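Local coordinates for conserved exported protein (Bacteroides fragilis, PDB 3CLW) that is of unknown function but belongs to glycoside hydrolase family 30 and probably hydrolyses O-glycosidic bonds, at residues Asp278-Tyr283 with Cys314-Asn319. Sequence-based numbering, arbitrary orientation.
Sequences DYWSAY and CILEKN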
loop_
_atom_site.group_PDB
_atom_site.type_symbol
_atom_site.label_atom_id
_atom_site.label_comp_id
_atom_site.label_asym_id
_atom_site.label_seq_id
_atom_site.Cartn_x
_atom_site.Cartn_y
_atom_site.Cartn_z
ATOM N N ASP A 278 8.130 1.835 -0.057
ATOM C CA ASP A 278 8.752 2.858 -0.917
ATOM C C ASP A 278 9.615 3.881 -0.178
ATOM O O ASP A 278 10.309 4.676 -0.811
ATOM C CB ASP A 278 7.661 3.628 -1.641
ATOM C CG ASP A 278 7.001 2.813 -2.709
ATOM O OD1 ASP A 278 7.680 2.451 -3.697
ATOM O OD2 ASP A 278 5.789 2.558 -2.571
ATOM N N TYR A 279 9.540 3.896 1.143
ATOM C CA TYR A 279 10.253 4.891 1.934
ATOM C C TYR A 279 11.740 5.041 1.564
ATOM O O TYR A 279 12.396 4.058 1.262
ATOM C CB TYR A 279 10.124 4.556 3.419
ATOM C CG TYR A 279 8.692 4.563 3.931
ATOM C CD1 TYR A 279 7.973 5.772 4.034
ATOM C CD2 TYR A 279 8.066 3.386 4.327
ATOM C CE1 TYR A 279 6.664 5.804 4.507
ATOM C CE2 TYR A 279 6.749 3.401 4.808
ATOM C CZ TYR A 279 6.054 4.629 4.897
ATOM O OH TYR A 279 4.772 4.690 5.378
ATOM N N TRP A 280 12.234 6.285 1.584
ATOM C CA TRP A 280 13.658 6.648 1.381
ATOM C C TRP A 280 14.267 6.305 0.032
ATOM O O TRP A 280 15.480 6.341 -0.133
ATOM C CB TRP A 280 14.544 6.138 2.526
ATOM C CG TRP A 280 13.865 6.224 3.823
ATOM C CD1 TRP A 280 13.489 5.177 4.608
ATOM C CD2 TRP A 280 13.413 7.419 4.480
ATOM N NE1 TRP A 280 12.831 5.640 5.731
ATOM C CE2 TRP A 280 12.764 7.012 5.677
ATOM C CE3 TRP A 280 13.496 8.796 4.179
ATOM C CZ2 TRP A 280 12.206 7.937 6.592
ATOM C CZ3 TRP A 280 12.916 9.732 5.077
ATOM C CH2 TRP A 280 12.284 9.289 6.275
ATOM N N SER A 281 13.442 5.988 -0.945
ATOM C CA SER A 281 13.964 5.597 -2.236
ATOM C C SER A 281 13.208 6.299 -3.362
ATOM O O SER A 281 13.356 5.944 -4.528
ATOM C CB SER A 281 13.937 4.060 -2.405
ATOM O OG SER A 281 12.605 3.524 -2.429
ATOM N N ALA A 282 12.392 7.287 -3.003
ATOM C CA ALA A 282 11.552 7.983 -4.006
ATOM C C ALA A 282 12.183 9.254 -4.555
ATOM O O ALA A 282 11.623 9.881 -5.451
ATOM C CB ALA A 282 10.169 8.274 -3.453
ATOM N N TYR A 283 13.352 9.606 -4.020
ATOM C CA TYR A 283 14.117 10.794 -4.394
ATOM C C TYR A 283 15.578 10.556 -4.028
ATOM O O TYR A 283 15.843 9.957 -2.979
ATOM C CB TYR A 283 13.583 12.002 -3.625
ATOM C CG TYR A 283 14.242 13.325 -3.968
ATOM C CD1 TYR A 283 13.732 14.125 -4.982
ATOM C CD2 TYR A 283 15.377 13.768 -3.274
ATOM C CE1 TYR A 283 14.306 15.325 -5.304
ATOM C CE2 TYR A 283 15.974 14.982 -3.593
ATOM C CZ TYR A 283 15.424 15.755 -4.614
ATOM O OH TYR A 283 15.982 16.976 -4.957
ATOM N N CYS A 314 3.969 6.735 2.746
ATOM C CA CYS A 314 3.366 8.071 2.942
ATOM C C CYS A 314 4.497 9.104 2.846
ATOM O O CYS A 314 5.679 8.732 2.936
ATOM C CB CYS A 314 2.631 8.172 4.278
ATOM S SG CYS A 314 3.675 8.050 5.717
ATOM N N ILE A 315 4.153 10.381 2.644
ATOM C CA ILE A 315 5.150 11.456 2.609
ATOM C C ILE A 315 5.797 11.571 3.969
ATOM O O ILE A 315 5.153 11.923 4.962
ATOM C CB ILE A 315 4.561 12.835 2.238
ATOM C CG1 ILE A 315 3.756 12.777 0.946
ATOM C CG2 ILE A 315 5.683 13.884 2.159
ATOM C CD1 ILE A 315 4.537 12.457 -0.311
ATOM N N LEU A 316 7.084 11.266 4.003
ATOM C CA LEU A 316 7.852 11.211 5.234
ATOM C C LEU A 316 9.142 11.969 5.024
ATOM O O LEU A 316 9.614 12.642 5.932
ATOM C CB LEU A 316 8.174 9.761 5.567
ATOM C CG LEU A 316 8.183 9.321 7.012
ATOM C CD1 LEU A 316 6.876 9.709 7.699
ATOM C CD2 LEU A 316 8.399 7.812 7.045
ATOM N N GLU A 317 9.694 11.860 3.820
ATOM C CA GLU A 317 10.940 12.523 3.497
ATOM C C GLU A 317 10.747 14.003 3.204
ATOM O O GLU A 317 9.626 14.502 3.067
ATOM C CB GLU A 317 11.627 11.868 2.303
ATOM C CG GLU A 317 10.889 12.048 0.992
ATOM C CD GLU A 317 9.915 10.915 0.698
ATOM O OE1 GLU A 317 9.283 10.364 1.635
ATOM O OE2 GLU A 317 9.793 10.576 -0.495
ATOM N N LYS A 318 11.881 14.682 3.093
ATOM C CA LYS A 318 11.937 16.109 2.851
ATOM C C LYS A 318 12.894 16.342 1.698
ATOM O O LYS A 318 13.935 15.700 1.610
ATOM C CB LYS A 318 12.433 16.841 4.098
ATOM C CG LYS A 318 11.540 16.710 5.311
ATOM C CD LYS A 318 11.951 17.739 6.347
ATOM C CE LYS A 318 11.138 17.642 7.622
ATOM N NZ LYS A 318 10.104 18.718 7.708
ATOM N N ASN A 319 12.501 17.235 0.801
ATOM C CA ASN A 319 13.284 17.603 -0.369
ATOM C C ASN A 319 12.646 18.813 -1.064
ATOM O O ASN A 319 11.491 19.154 -0.799
ATOM C CB ASN A 319 13.489 16.412 -1.329
ATOM C CG ASN A 319 12.177 15.869 -1.914
ATOM O OD1 ASN A 319 11.403 16.591 -2.558
ATOM N ND2 ASN A 319 11.943 14.581 -1.709
HETATM O O HOH W 1 10.434 8.278 2.839
HETATM O O HOH W 2 12.191 8.561 -0.565
#
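Tyr-279 meets Cys-314 with the CE1 and OH end of its ring: CE1 lies 3.4 Å from the backbone N of Cys-314, and the Cys-314 sulfur sits in the ring plane at its edge, a sulfur-aromatic contact with SG 3.9 Å from the same CE1. Farther back, CD1 of Tyr-279 touches CD2 of Leu-316 at 3.7 Å. That methyl also meets Trp-280, whose CZ2 is 3.8 Å from it, in the corner the two aromatic side chains form. The far rim of the indole then runs past Glu-317, with CZ3 of Trp-280 3.7 Å from CB of Glu-317. With CG wedged between backbone N and carbonyl (chi1 68°) and the chain bent at chi2 (-92°), the glutamate turns its carboxylate back toward the type II turn of Asp-278 to Ser-281. Two waters bridge the remaining distance: one accepts from Trp-280 N and donates to OE1, 2.7 Å from that Glu-317 atom, while the other accepts from Ala-282 N and donates weakly to OE2. The hydroxyls of Tyr-313 and Tyr-337 also hydrogen-bond OE2 of Glu-317. The Asn-319 amide stacks on one face of the Tyr-283 ring, planes 18° apart, ND2 lying 3.5 Å from Tyr-283 CG, and CB of Asn-319 makes a CH-pi contact. The contact joins loops following adjacent parallel strands 270-276 and 307-310, at the C-terminal barrel end where TIM-barrel glycoside hydrolases carry their active site; the Tyr-279 hydroxyl hydrogen-bonds Glu-312 OE2, and helix 328-347 packs against Ala-282 and Tyr-283.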